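NAD dependent epimerase/dehydratase family (uncultured archaeon MedDCM-OCT-S05-C57, PDB 5Y1F) binds NAD+ and probably oxidises L-threonine at its 3-hydroxyl group, acting as a monomeric dehydrogenase of the NAD-dependent epimerase/dehydratase family. Local coordinates at residues T33-A38 and D231-T236; N123-C128 and E238-P243; G136-K141 and E149-T154; D177-R182 and A242-L247; S251-S256 and R301-W306. All coordinates share one frame; numbering follows the deposited sequence.

Contact 1 (T33-A38 and D231-T236); sequences TELVLA and DAIRAT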
# COMPACT_ATOMS: atom_id res chain seq x y z
N THR A 33 3.56 6.51 -6.98
CA THR A 33 4.77 6.94 -7.69
C THR A 33 5.27 5.83 -8.61
O THR A 33 5.70 6.08 -9.76
CB THR A 33 5.85 7.39 -6.66
OG1 THR A 33 5.41 8.62 -6.04
CG2 THR A 33 7.22 7.62 -7.34
N GLU A 34 5.21 4.61 -8.15
CA GLU A 34 5.71 3.47 -8.89
C GLU A 34 4.64 2.77 -9.69
O GLU A 34 4.92 2.24 -10.79
CB GLU A 34 6.45 2.53 -7.97
CG GLU A 34 7.56 3.34 -7.24
CD GLU A 34 8.72 2.54 -6.74
OE1 GLU A 34 9.17 2.80 -5.63
OE2 GLU A 34 9.24 1.72 -7.51
N LEU A 35 3.40 2.74 -9.19
CA LEU A 35 2.34 2.10 -9.91
C LEU A 35 1.97 2.81 -11.20
O LEU A 35 1.74 2.16 -12.23
CB LEU A 35 1.07 2.01 -9.07
CG LEU A 35 -0.07 1.23 -9.71
CD1 LEU A 35 0.24 -0.21 -9.92
CD2 LEU A 35 -1.32 1.38 -8.85
N VAL A 36 1.98 4.15 -11.20
CA VAL A 36 1.73 4.90 -12.43
C VAL A 36 2.72 4.48 -13.52
O VAL A 36 2.30 4.20 -14.66
CB VAL A 36 1.75 6.40 -12.18
CG1 VAL A 36 1.76 7.15 -13.48
CG2 VAL A 36 0.57 6.80 -11.33
N LEU A 37 4.00 4.41 -13.19
CA LEU A 37 4.99 3.97 -14.16
C LEU A 37 4.72 2.58 -14.65
O LEU A 37 4.79 2.33 -15.88
CB LEU A 37 6.39 4.03 -13.55
CG LEU A 37 7.54 3.55 -14.45
CD1 LEU A 37 7.58 4.32 -15.77
CD2 LEU A 37 8.88 3.60 -13.72
N ALA A 38 4.45 1.63 -13.77
CA ALA A 38 4.22 0.28 -14.19
C ALA A 38 3.00 0.20 -15.11
O ALA A 38 3.01 -0.58 -16.08
CB ALA A 38 4.05 -0.62 -12.98
N ASP A 231 7.86 -6.03 -5.68
CA ASP A 231 6.96 -7.15 -5.43
C ASP A 231 5.51 -6.70 -5.24
O ASP A 231 4.59 -7.35 -5.74
CB ASP A 231 7.45 -7.95 -4.21
CG ASP A 231 8.50 -8.96 -4.52
OD1 ASP A 231 9.24 -9.35 -3.58
OD2 ASP A 231 8.58 -9.46 -5.67
N ALA A 232 5.28 -5.64 -4.44
CA ALA A 232 3.95 -5.20 -4.22
C ALA A 232 3.26 -4.73 -5.50
O ALA A 232 2.07 -4.97 -5.70
CB ALA A 232 3.91 -4.14 -3.14
N ILE A 233 4.00 -4.03 -6.34
CA ILE A 233 3.44 -3.55 -7.63
C ILE A 233 3.13 -4.71 -8.55
O ILE A 233 2.02 -4.80 -9.14
CB ILE A 233 4.42 -2.58 -8.28
CG1 ILE A 233 4.62 -1.34 -7.41
CG2 ILE A 233 3.97 -2.24 -9.73
CD1 ILE A 233 3.45 -0.42 -7.28
N ARG A 234 4.03 -5.69 -8.62
CA ARG A 234 3.79 -6.85 -9.44
C ARG A 234 2.58 -7.61 -8.93
O ARG A 234 1.75 -8.07 -9.73
CB ARG A 234 5.02 -7.73 -9.49
CG ARG A 234 4.85 -8.91 -10.43
CD ARG A 234 6.15 -9.67 -10.64
NE ARG A 234 6.83 -10.07 -9.41
CZ ARG A 234 6.49 -11.07 -8.62
NH1 ARG A 234 5.57 -11.97 -9.02
NH2 ARG A 234 7.06 -11.18 -7.45
N ALA A 235 2.45 -7.78 -7.62
CA ALA A 235 1.33 -8.47 -7.04
C ALA A 235 0.03 -7.80 -7.44
O ALA A 235 -0.96 -8.46 -7.79
CB ALA A 235 1.44 -8.51 -5.52
N THR A 236 0.03 -6.48 -7.41
CA THR A 236 -1.15 -5.69 -7.71
C THR A 236 -1.60 -5.94 -9.16
O THR A 236 -2.78 -6.18 -9.44
CB THR A 236 -0.85 -4.21 -7.47
OG1 THR A 236 -0.50 -4.03 -6.07
CG2 THR A 236 -2.03 -3.34 -7.79
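Ile233 reaches helix 30-43 through both of its branches. Its CG2 rests on Ala38 CB at 3.6 Å, while its CD1 lies 3.8 Å from Leu35 CB and 3.7 Å from Leu35 N. The fork follows from chi1 of -63°, which sets CG2 anti to the backbone N and CG1 anti to the carbonyl carbon, so that the branches separate onto residues almost one helical turn apart. Toward the C-terminal end of segment 231-236, Thr236 CG2 comes within 4.4 Å of Leu35 CD1. Thr236 OG1 donates to Ala232 O at 2.8 Å and is also bonded to Tyr183 OH. The segment axes approach to 10.1 Å and cross at -50°, joining helix 229-241 to the first helix of the Rossmann fold, where Gln30 and Ile31 bind NAD+. Arg234, its CB pointing away from helix 30-43, forms a salt bridge with Asp231. The helices thus meet through apolar carbons, while Thr236, Arg234 and Asp231 bond within their own helix or beyond it.

Contact 2 (N123-C128 and E238-P243); sequences NQKLFC and ELMDAP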
# COMPACT_ATOMS: atom_id res chain seq x y z
N ASN A 123 -19.81 1.21 -14.42
CA ASN A 123 -19.42 -0.16 -14.68
C ASN A 123 -17.90 -0.36 -14.70
O ASN A 123 -17.33 -0.94 -15.64
CB ASN A 123 -20.04 -0.63 -16.00
CG ASN A 123 -19.89 -2.10 -16.21
OD1 ASN A 123 -19.88 -2.88 -15.26
ND2 ASN A 123 -19.73 -2.50 -17.47
N GLN A 124 -17.24 0.11 -13.65
CA GLN A 124 -15.78 0.11 -13.59
C GLN A 124 -15.26 -1.12 -12.86
O GLN A 124 -15.90 -1.65 -11.95
CB GLN A 124 -15.22 1.35 -12.92
CG GLN A 124 -15.64 2.62 -13.63
CD GLN A 124 -15.16 3.85 -12.93
OE1 GLN A 124 -14.72 4.85 -13.58
NE2 GLN A 124 -15.29 3.87 -11.66
N LYS A 125 -14.04 -1.47 -13.19
CA LYS A 125 -13.24 -2.43 -12.39
C LYS A 125 -12.34 -1.63 -11.44
O LYS A 125 -12.00 -0.48 -11.73
CB LYS A 125 -12.39 -3.28 -13.31
CG LYS A 125 -12.11 -4.64 -12.76
CD LYS A 125 -10.71 -4.64 -12.25
CE LYS A 125 -9.79 -5.13 -13.33
NZ LYS A 125 -9.36 -6.46 -12.91
N LEU A 126 -12.04 -2.21 -10.27
CA LEU A 126 -11.39 -1.47 -9.18
C LEU A 126 -10.29 -2.29 -8.52
O LEU A 126 -10.42 -3.52 -8.38
CB LEU A 126 -12.36 -1.11 -8.09
CG LEU A 126 -13.48 -0.13 -8.43
CD1 LEU A 126 -14.39 0.03 -7.22
CD2 LEU A 126 -13.01 1.22 -8.94
N PHE A 127 -9.27 -1.58 -8.10
CA PHE A 127 -8.30 -2.07 -7.13
C PHE A 127 -8.39 -1.16 -5.92
O PHE A 127 -8.15 0.04 -6.04
CB PHE A 127 -6.87 -2.09 -7.68
CG PHE A 127 -5.86 -2.59 -6.67
CD1 PHE A 127 -5.76 -3.94 -6.38
CD2 PHE A 127 -5.07 -1.72 -5.98
CE1 PHE A 127 -4.89 -4.38 -5.41
CE2 PHE A 127 -4.19 -2.16 -5.02
CZ PHE A 127 -4.10 -3.49 -4.75
N CYS A 128 -8.72 -1.71 -4.74
CA CYS A 128 -8.90 -0.93 -3.51
C CYS A 128 -8.17 -1.68 -2.42
O CYS A 128 -8.69 -2.67 -1.89
CB CYS A 128 -10.36 -0.77 -3.14
SG CYS A 128 -11.33 0.11 -4.38
N GLU A 238 -0.67 -8.51 -11.14
CA GLU A 238 -1.04 -9.90 -11.34
C GLU A 238 -2.44 -10.18 -10.82
O GLU A 238 -3.24 -10.87 -11.49
CB GLU A 238 -0.05 -10.84 -10.65
CG GLU A 238 1.28 -10.91 -11.36
CD GLU A 238 2.28 -11.79 -10.66
OE1 GLU A 238 1.97 -12.36 -9.60
OE2 GLU A 238 3.44 -11.82 -11.12
N LEU A 239 -2.79 -9.66 -9.64
CA LEU A 239 -4.13 -9.86 -9.13
C LEU A 239 -5.16 -9.25 -10.08
O LEU A 239 -6.17 -9.86 -10.39
CB LEU A 239 -4.26 -9.23 -7.73
CG LEU A 239 -5.69 -9.21 -7.16
CD1 LEU A 239 -6.31 -10.59 -7.16
CD2 LEU A 239 -5.65 -8.61 -5.74
N MET A 240 -4.89 -8.05 -10.55
CA MET A 240 -5.83 -7.41 -11.47
C MET A 240 -6.00 -8.13 -12.78
O MET A 240 -7.08 -8.03 -13.39
CB MET A 240 -5.44 -5.95 -11.66
CG MET A 240 -5.73 -5.09 -10.44
SD MET A 240 -7.47 -4.87 -10.06
CE MET A 240 -7.92 -3.57 -11.19
N ASP A 241 -4.97 -8.82 -13.23
CA ASP A 241 -5.05 -9.57 -14.49
C ASP A 241 -5.62 -10.93 -14.35
O ASP A 241 -5.93 -11.54 -15.39
CB ASP A 241 -3.66 -9.78 -15.06
CG ASP A 241 -3.14 -8.60 -15.76
OD1 ASP A 241 -3.93 -7.69 -16.07
OD2 ASP A 241 -1.91 -8.58 -15.99
N ALA A 242 -5.82 -11.48 -13.16
CA ALA A 242 -6.32 -12.83 -13.02
C ALA A 242 -7.74 -12.94 -13.58
O ALA A 242 -8.54 -12.04 -13.44
CB ALA A 242 -6.30 -13.23 -11.57
N PRO A 243 -8.12 -14.13 -14.07
CA PRO A 243 -9.53 -14.30 -14.40
C PRO A 243 -10.36 -14.22 -13.15
O PRO A 243 -10.04 -14.84 -12.13
CB PRO A 243 -9.61 -15.69 -15.03
CG PRO A 243 -8.22 -16.20 -15.15
CD PRO A 243 -7.29 -15.31 -14.38
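Phe127 projects from its strand toward Met240 with CG anti to the backbone N (chi1 180°), and Met240 bends at both chi2 and chi3 to lay its thioether across that side chain. This is strand-helix packing of the Rossmann fold: parallel strand 125-131 against the C-terminal end of helix 229-241. Met240 SD sits 3.7 Å from Phe127 CB and 5.3 Å from the ring centroid, 75° off the ring normal, an oblique Met-aromatic contact. The same sulfur lies 3.7 Å from Leu126 O. An alanine in place of Met240 would remove the thioether and is likely to open a gap beside Phe127 and the aliphatic part of Lys125. In the conformer given, Lys125 meets Met240 end to end, but the closeness of its CE to the methyl is doubtful, since a second conformer exists. In that same conformer Lys125 NZ donates to Met240 O at 2.8 Å, in the carbonyl plane on a lone pair. At the ring's edge, Leu239 CD2 stands 4.3 Å from Phe127 CE1.

Contact 3 (G136-K141 and E149-T154); sequences GPDVPK and ELNPKT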
# COMPACT_ATOMS: atom_id res chain seq x y z
N GLY A 136 -5.72 -7.55 14.78
CA GLY A 136 -5.33 -7.19 16.14
C GLY A 136 -4.79 -8.36 16.91
O GLY A 136 -4.67 -9.44 16.39
N PRO A 137 -4.42 -8.15 18.20
CA PRO A 137 -3.69 -9.17 18.94
C PRO A 137 -4.53 -10.33 19.43
O PRO A 137 -4.01 -11.21 20.10
CB PRO A 137 -3.13 -8.42 20.15
CG PRO A 137 -3.80 -7.14 20.19
CD PRO A 137 -4.41 -6.84 18.87
N ASP A 138 -5.79 -10.37 19.10
CA ASP A 138 -6.70 -11.47 19.48
C ASP A 138 -6.59 -12.62 18.50
O ASP A 138 -7.14 -13.72 18.75
CB ASP A 138 -8.17 -10.96 19.48
CG ASP A 138 -8.64 -10.47 18.14
OD1 ASP A 138 -7.98 -9.58 17.56
OD2 ASP A 138 -9.77 -10.88 17.69
N VAL A 139 -5.86 -12.45 17.41
CA VAL A 139 -5.66 -13.53 16.46
C VAL A 139 -4.16 -13.80 16.36
O VAL A 139 -3.35 -13.03 16.90
CB VAL A 139 -6.32 -13.19 15.09
CG1 VAL A 139 -7.79 -12.88 15.25
CG2 VAL A 139 -5.58 -12.08 14.36
N PRO A 140 -3.75 -14.87 15.68
CA PRO A 140 -2.34 -15.24 15.72
C PRO A 140 -1.44 -14.12 15.23
O PRO A 140 -1.77 -13.44 14.24
CB PRO A 140 -2.27 -16.46 14.77
CG PRO A 140 -3.63 -17.06 14.91
CD PRO A 140 -4.58 -15.90 15.01
N LYS A 141 -0.28 -13.98 15.88
CA LYS A 141 0.74 -13.05 15.43
C LYS A 141 1.58 -13.65 14.31
O LYS A 141 2.15 -12.96 13.46
CB LYS A 141 1.70 -12.72 16.57
CG LYS A 141 1.10 -12.11 17.82
CD LYS A 141 0.87 -10.65 17.55
CE LYS A 141 1.03 -9.75 18.77
NZ LYS A 141 1.06 -8.36 18.24
N GLU A 149 -10.95 -13.35 12.76
CA GLU A 149 -11.67 -12.15 13.17
C GLU A 149 -10.80 -10.90 13.03
O GLU A 149 -9.59 -10.96 13.28
CB GLU A 149 -12.13 -12.26 14.63
CG GLU A 149 -13.25 -13.26 14.87
CD GLU A 149 -14.54 -12.93 14.11
OE1 GLU A 149 -14.81 -13.54 13.05
OE2 GLU A 149 -15.28 -12.03 14.56
N LEU A 150 -11.43 -9.80 12.67
CA LEU A 150 -10.74 -8.54 12.42
C LEU A 150 -11.12 -7.51 13.47
O LEU A 150 -12.19 -6.87 13.39
CB LEU A 150 -11.06 -8.03 11.02
CG LEU A 150 -10.82 -9.02 9.90
CD1 LEU A 150 -11.25 -8.44 8.57
CD2 LEU A 150 -9.39 -9.54 9.82
N ASN A 151 -10.29 -7.41 14.49
CA ASN A 151 -10.52 -6.49 15.60
C ASN A 151 -9.32 -5.58 15.80
O ASN A 151 -8.56 -5.66 16.75
CB ASN A 151 -10.80 -7.28 16.89
CG ASN A 151 -12.08 -8.10 16.78
OD1 ASN A 151 -12.04 -9.34 16.84
ND2 ASN A 151 -13.18 -7.43 16.61
N PRO A 152 -9.09 -4.72 14.84
CA PRO A 152 -7.93 -3.85 14.88
C PRO A 152 -7.96 -2.88 16.03
O PRO A 152 -9.05 -2.42 16.44
CB PRO A 152 -8.02 -3.08 13.55
CG PRO A 152 -9.40 -3.13 13.17
CD PRO A 152 -9.88 -4.48 13.62
N LYS A 153 -6.77 -2.48 16.45
CA LYS A 153 -6.59 -1.53 17.54
C LYS A 153 -6.16 -0.16 17.05
O LYS A 153 -5.60 0.63 17.84
CB LYS A 153 -5.51 -2.06 18.49
CG LYS A 153 -5.83 -3.38 19.16
CD LYS A 153 -7.11 -3.30 19.95
CE LYS A 153 -7.30 -4.51 20.85
NZ LYS A 153 -7.55 -4.13 22.27
N THR A 154 -6.40 0.17 15.80
CA THR A 154 -6.19 1.52 15.30
C THR A 154 -7.39 1.99 14.55
O THR A 154 -8.14 1.20 13.96
CB THR A 154 -4.95 1.60 14.36
OG1 THR A 154 -5.15 0.79 13.16
CG2 THR A 154 -3.72 1.10 15.08
O HOH W 1 -8.09 -9.18 14.84
O HOH W 2 -7.87 -7.17 18.90
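Gly136 and Asn151 form the close-packed part of this pairing of two loop segments, with Gly136 CA 3.6 Å from Asn151 O. A beta carbon on Gly136 would fall 2.2 Å from that oxygen, a clash, so the close approach needs a residue without a side chain. Next to them Val139 CG1, set anti to its own carbonyl carbon, lies 3.3 Å from Glu149 O. Between the segments a water makes four bonds: it accepts from Gly136 N and Asn151 N, and donates to Glu149 O and, at 2.8 Å, to Asp138 OD1. Chi1 of 61° tucks the Asp138 carboxylate between its backbone N and carbonyl carbon, where OD1 can also take a second water that donates to Asn151 O at 2.7 Å. The outer side is looser. Pro137 CD touches Lys153 CG at 3.8 Å, and the end of Glu149 leads away from the contact. A type I turn, Gly136 to Val139, shapes the first segment, closed by a weak Val139 N to Gly136 O bond. The second segment runs to Thr154, the N-cap of helix 155-174, which bears Tyr156 and Lys160, the NAD+-binding pair of the YxxxK motif characteristic of short-chain dehydrogenases.

Contact 4 (D177-R182 and A242-L247); sequences DVRGIR and APLDSL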
# COMPACT_ATOMS: atom_id res chain seq x y z
N ASP A 177 -16.51 -5.70 -9.93
CA ASP A 177 -15.26 -6.48 -9.82
C ASP A 177 -14.19 -5.59 -9.18
O ASP A 177 -13.47 -4.85 -9.86
CB ASP A 177 -14.84 -6.98 -11.20
CG ASP A 177 -13.60 -7.81 -11.16
OD1 ASP A 177 -13.04 -8.02 -10.06
OD2 ASP A 177 -13.28 -8.41 -12.19
N VAL A 178 -14.23 -5.61 -7.85
CA VAL A 178 -13.26 -4.89 -7.02
C VAL A 178 -12.33 -5.90 -6.36
O VAL A 178 -12.81 -6.94 -5.82
CB VAL A 178 -13.97 -4.01 -5.98
CG1 VAL A 178 -15.01 -4.76 -5.18
CG2 VAL A 178 -12.97 -3.36 -5.04
N ARG A 179 -11.03 -5.65 -6.45
CA ARG A 179 -10.00 -6.54 -5.91
C ARG A 179 -9.10 -5.71 -5.01
O ARG A 179 -8.95 -4.50 -5.18
CB ARG A 179 -9.20 -7.15 -7.06
CG ARG A 179 -10.09 -7.90 -8.02
CD ARG A 179 -9.36 -8.35 -9.25
NE ARG A 179 -10.31 -8.89 -10.24
CZ ARG A 179 -9.97 -9.66 -11.28
NH1 ARG A 179 -8.74 -10.07 -11.46
NH2 ARG A 179 -10.94 -10.05 -12.13
N GLY A 180 -8.50 -6.38 -4.04
CA GLY A 180 -7.61 -5.71 -3.12
C GLY A 180 -6.69 -6.67 -2.40
O GLY A 180 -6.90 -7.89 -2.37
N ILE A 181 -5.63 -6.08 -1.84
CA ILE A 181 -4.58 -6.79 -1.13
C ILE A 181 -4.43 -6.14 0.22
O ILE A 181 -4.41 -4.87 0.33
CB ILE A 181 -3.27 -6.72 -1.90
CG1 ILE A 181 -3.36 -7.51 -3.21
CG2 ILE A 181 -2.11 -7.22 -1.06
CD1 ILE A 181 -2.24 -7.24 -4.18
N ARG A 182 -4.24 -6.96 1.25
CA ARG A 182 -3.81 -6.46 2.58
C ARG A 182 -2.30 -6.25 2.54
O ARG A 182 -1.54 -7.12 2.92
CB ARG A 182 -4.17 -7.47 3.65
CG ARG A 182 -5.64 -7.60 3.92
CD ARG A 182 -5.97 -8.82 4.73
NE ARG A 182 -7.38 -8.85 5.07
CZ ARG A 182 -8.02 -9.93 5.51
NH1 ARG A 182 -7.38 -11.11 5.63
NH2 ARG A 182 -9.29 -9.85 5.85
N ALA A 242 -5.82 -11.48 -13.16
CA ALA A 242 -6.32 -12.83 -13.02
C ALA A 242 -7.74 -12.94 -13.58
O ALA A 242 -8.54 -12.04 -13.44
CB ALA A 242 -6.30 -13.23 -11.57
N PRO A 243 -8.12 -14.13 -14.07
CA PRO A 243 -9.53 -14.30 -14.40
C PRO A 243 -10.36 -14.22 -13.15
O PRO A 243 -10.04 -14.84 -12.13
CB PRO A 243 -9.61 -15.69 -15.03
CG PRO A 243 -8.22 -16.20 -15.15
CD PRO A 243 -7.29 -15.31 -14.38
N LEU A 244 -11.50 -13.54 -13.23
CA LEU A 244 -12.31 -13.36 -12.05
C LEU A 244 -12.72 -14.69 -11.43
O LEU A 244 -12.77 -14.81 -10.21
CB LEU A 244 -13.56 -12.55 -12.41
CG LEU A 244 -14.57 -12.32 -11.30
CD1 LEU A 244 -13.94 -11.60 -10.11
CD2 LEU A 244 -15.74 -11.52 -11.89
N ASP A 245 -13.08 -15.67 -12.26
CA ASP A 245 -13.55 -16.94 -11.73
C ASP A 245 -12.51 -17.70 -10.93
O ASP A 245 -12.89 -18.60 -10.14
CB ASP A 245 -14.18 -17.84 -12.81
CG ASP A 245 -13.16 -18.56 -13.64
OD1 ASP A 245 -13.42 -19.73 -14.01
OD2 ASP A 245 -12.09 -17.98 -13.94
N SER A 246 -11.24 -17.35 -11.07
CA SER A 246 -10.19 -18.02 -10.30
C SER A 246 -10.07 -17.48 -8.86
O SER A 246 -9.40 -18.07 -8.02
CB SER A 246 -8.84 -17.92 -11.00
OG SER A 246 -8.80 -18.73 -12.16
N LEU A 247 -10.72 -16.36 -8.57
CA LEU A 247 -10.56 -15.71 -7.25
C LEU A 247 -11.55 -16.20 -6.24
O LEU A 247 -12.76 -16.11 -6.42
CB LEU A 247 -10.69 -14.19 -7.42
CG LEU A 247 -9.73 -13.55 -8.43
CD1 LEU A 247 -9.97 -12.05 -8.50
CD2 LEU A 247 -8.28 -13.87 -8.13
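Arg179 sends an extended side chain to Ala242 O, where NH1 makes a 2.8 Å bond with an N-H...O angle of 161°; NH2 adds a weak one. Its chi1 of -57° sets CG anti to the carbonyl carbon, and the chain runs straight from CG to NE. Asp177, with CG anti to the backbone N, fixes the rotation of the guanidinium by receiving it side-on: NE donates to OD1 at 2.9 Å, at 172°, and NH2 to the syn lone pair of OD2. Leu247 CD1 lies over one guanidinium face, 3.5 Å above the plane and offset toward its rim, while Leu244 CD1 packs 3.7 Å from Asp177 OD1. A methionine in place of Arg179 would probably leave the Asp177 carboxylate without its mate and Ala242 O without its donor. Leu239 O also accepts from NH1, so one cationic group joins strand 178-187 to the carbonyls at the end of helix 229-241. That placement is consistent with favourable electrostatics at the helix C-terminus, Asp177 balancing the charge.

Contact 5 (S251-S256 and R301-W306); sequences SNYNLS and RKDWGW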
# COMPACT_ATOMS: atom_id res chain seq x y z
N SER A 251 -11.66 -8.35 -2.01
CA SER A 251 -11.10 -7.09 -1.51
C SER A 251 -9.87 -7.22 -0.63
O SER A 251 -9.22 -6.23 -0.32
CB SER A 251 -12.12 -6.35 -0.66
OG SER A 251 -12.35 -7.03 0.56
N ASN A 252 -9.51 -8.43 -0.23
CA ASN A 252 -8.72 -8.59 0.97
C ASN A 252 -7.74 -9.76 1.00
O ASN A 252 -7.52 -10.33 2.04
CB ASN A 252 -9.66 -8.70 2.16
CG ASN A 252 -10.58 -9.88 2.07
OD1 ASN A 252 -10.58 -10.67 1.11
ND2 ASN A 252 -11.49 -9.96 3.08
N TYR A 253 -7.05 -10.01 -0.09
CA TYR A 253 -6.01 -11.05 -0.05
C TYR A 253 -4.92 -10.74 0.93
O TYR A 253 -4.22 -9.72 0.77
CB TYR A 253 -5.39 -11.25 -1.42
CG TYR A 253 -6.19 -12.19 -2.32
CD1 TYR A 253 -6.04 -13.59 -2.21
CD2 TYR A 253 -7.07 -11.71 -3.28
CE1 TYR A 253 -6.77 -14.46 -2.98
CE2 TYR A 253 -7.74 -12.60 -4.09
CZ TYR A 253 -7.64 -13.95 -3.89
OH TYR A 253 -8.37 -14.82 -4.74
N ASN A 254 -4.61 -11.69 1.81
CA ASN A 254 -3.33 -11.66 2.50
C ASN A 254 -2.20 -11.75 1.51
O ASN A 254 -2.33 -12.41 0.47
CB ASN A 254 -3.21 -12.85 3.45
CG ASN A 254 -3.92 -12.67 4.77
OD1 ASN A 254 -4.62 -11.67 5.02
ND2 ASN A 254 -3.78 -13.66 5.66
N LEU A 255 -1.07 -11.14 1.81
CA LEU A 255 0.08 -11.11 0.90
C LEU A 255 1.35 -11.02 1.72
O LEU A 255 1.47 -10.13 2.58
CB LEU A 255 -0.02 -9.94 -0.06
CG LEU A 255 0.85 -10.13 -1.32
CD1 LEU A 255 0.18 -11.06 -2.32
CD2 LEU A 255 1.23 -8.79 -1.96
N SER A 256 2.31 -11.89 1.43
CA SER A 256 3.51 -12.04 2.21
C SER A 256 4.78 -11.97 1.38
O SER A 256 4.82 -12.37 0.21
CB SER A 256 3.48 -13.35 2.94
OG SER A 256 4.55 -13.59 3.83
N ARG A 301 -1.23 -17.25 -3.23
CA ARG A 301 -0.27 -18.17 -3.92
C ARG A 301 -1.05 -19.20 -4.70
O ARG A 301 -0.62 -19.58 -5.82
CB ARG A 301 0.66 -18.79 -2.88
CG ARG A 301 1.57 -17.81 -2.16
CD ARG A 301 2.41 -18.49 -1.12
NE ARG A 301 3.25 -17.55 -0.40
CZ ARG A 301 4.51 -17.26 -0.67
NH1 ARG A 301 5.18 -17.88 -1.60
NH2 ARG A 301 5.10 -16.26 0.01
N LYS A 302 -2.17 -19.66 -4.16
CA LYS A 302 -2.99 -20.72 -4.79
C LYS A 302 -3.85 -20.17 -5.92
O LYS A 302 -3.85 -20.68 -7.04
CB LYS A 302 -3.87 -21.36 -3.74
CG LYS A 302 -4.66 -22.53 -4.30
CD LYS A 302 -5.59 -23.05 -3.25
CE LYS A 302 -6.18 -24.38 -3.67
NZ LYS A 302 -7.28 -24.76 -2.76
N ASP A 303 -4.57 -19.07 -5.68
CA ASP A 303 -5.60 -18.63 -6.62
C ASP A 303 -5.00 -17.95 -7.80
O ASP A 303 -5.51 -18.13 -8.92
CB ASP A 303 -6.53 -17.61 -5.95
CG ASP A 303 -7.47 -18.18 -4.90
OD1 ASP A 303 -7.46 -19.39 -4.61
OD2 ASP A 303 -8.24 -17.37 -4.30
N TRP A 304 -3.99 -17.11 -7.63
CA TRP A 304 -3.47 -16.32 -8.72
C TRP A 304 -1.96 -16.32 -8.84
O TRP A 304 -1.36 -15.48 -9.48
CB TRP A 304 -4.08 -14.91 -8.71
CG TRP A 304 -4.02 -14.13 -7.42
CD1 TRP A 304 -4.93 -14.12 -6.44
CD2 TRP A 304 -2.99 -13.22 -7.02
NE1 TRP A 304 -4.54 -13.27 -5.42
CE2 TRP A 304 -3.34 -12.74 -5.75
CE3 TRP A 304 -1.79 -12.81 -7.59
CZ2 TRP A 304 -2.60 -11.77 -5.11
CZ3 TRP A 304 -1.03 -11.89 -6.91
CH2 TRP A 304 -1.43 -11.38 -5.68
N GLY A 305 -1.32 -17.34 -8.27
CA GLY A 305 0.07 -17.58 -8.59
C GLY A 305 1.08 -16.65 -7.96
O GLY A 305 2.20 -16.53 -8.41
N TRP A 306 0.70 -16.04 -6.84
CA TRP A 306 1.63 -15.11 -6.18
C TRP A 306 2.89 -15.83 -5.71
O TRP A 306 2.81 -16.89 -5.08
CB TRP A 306 0.97 -14.48 -4.96
CG TRP A 306 1.93 -13.68 -4.13
CD1 TRP A 306 2.23 -13.90 -2.80
CD2 TRP A 306 2.75 -12.58 -4.55
NE1 TRP A 306 3.15 -13.00 -2.39
CE2 TRP A 306 3.51 -12.19 -3.44
CE3 TRP A 306 2.94 -11.91 -5.77
CZ2 TRP A 306 4.45 -11.14 -3.53
CZ3 TRP A 306 3.89 -10.91 -5.85
CH2 TRP A 306 4.60 -10.54 -4.74
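Tyr253 leans against Trp304 and Asp303, and its side chain can be followed outward from CB. Chi1 of -84° sets CG anti to the carbonyl carbon and turns one face of the ring to the edge of Trp304. Along the ring, CG and CD1 lie 3.7 and 3.6 Å from Trp304 NE1, and CE1 and CZ are similarly close, because that nitrogen stands over the ring centre. The planes are 87° apart, a T-shaped pair. Beyond CZ, which also meets Trp304 CD1, the tip OH donates to Asp303 OD2 at 2.6 Å, using the anti lone pair of the carboxylate; Tyr249 N bonds to the same hydroxyl, and Asn248 N to the same OD2. Leu255 CD1 sits squarely over the five-membered ring of Trp306, 3.4 Å from its centroid, a CH-pi contact, and also touches Trp304 CH2 at 3.7 Å. Trp306 NE1 donates in its ring plane to Ser256 O at 3.2 Å, at 160°. The short, weakly bonded strand 253-254, paired in parallel with strand 178-187, is thereby joined to the end of helix 298-304. Aromatic rings and Leu255 do much of the packing, and the two hydrogen bonds probably fix how the rings are turned.

In the fold
Four of the five contacts cluster round helix 229-241 and the central sheet of the Rossmann fold. Contacts 1 and 2 share that helix and touch through Thr236 and Phe127, their centres 14 Å apart. Segment 242-247 of contact 4 follows the helix; the centres of contacts 2 and 4 are about 6 Å apart, those of contacts 4 and 5 about 9 Å. Contact 5 continues the sheet, and its tryptophans also pack on helix 229-241. Along the chain contact 3 lies within the spans of contacts 1 and 2 and closes before contact 4 opens; all close before contact 5 opens. Contact 3 meets contact 4 through Leu150 and Arg182. Helix 229-241 thus links NAD+-binding helix 30-43 to the later C-terminal segments.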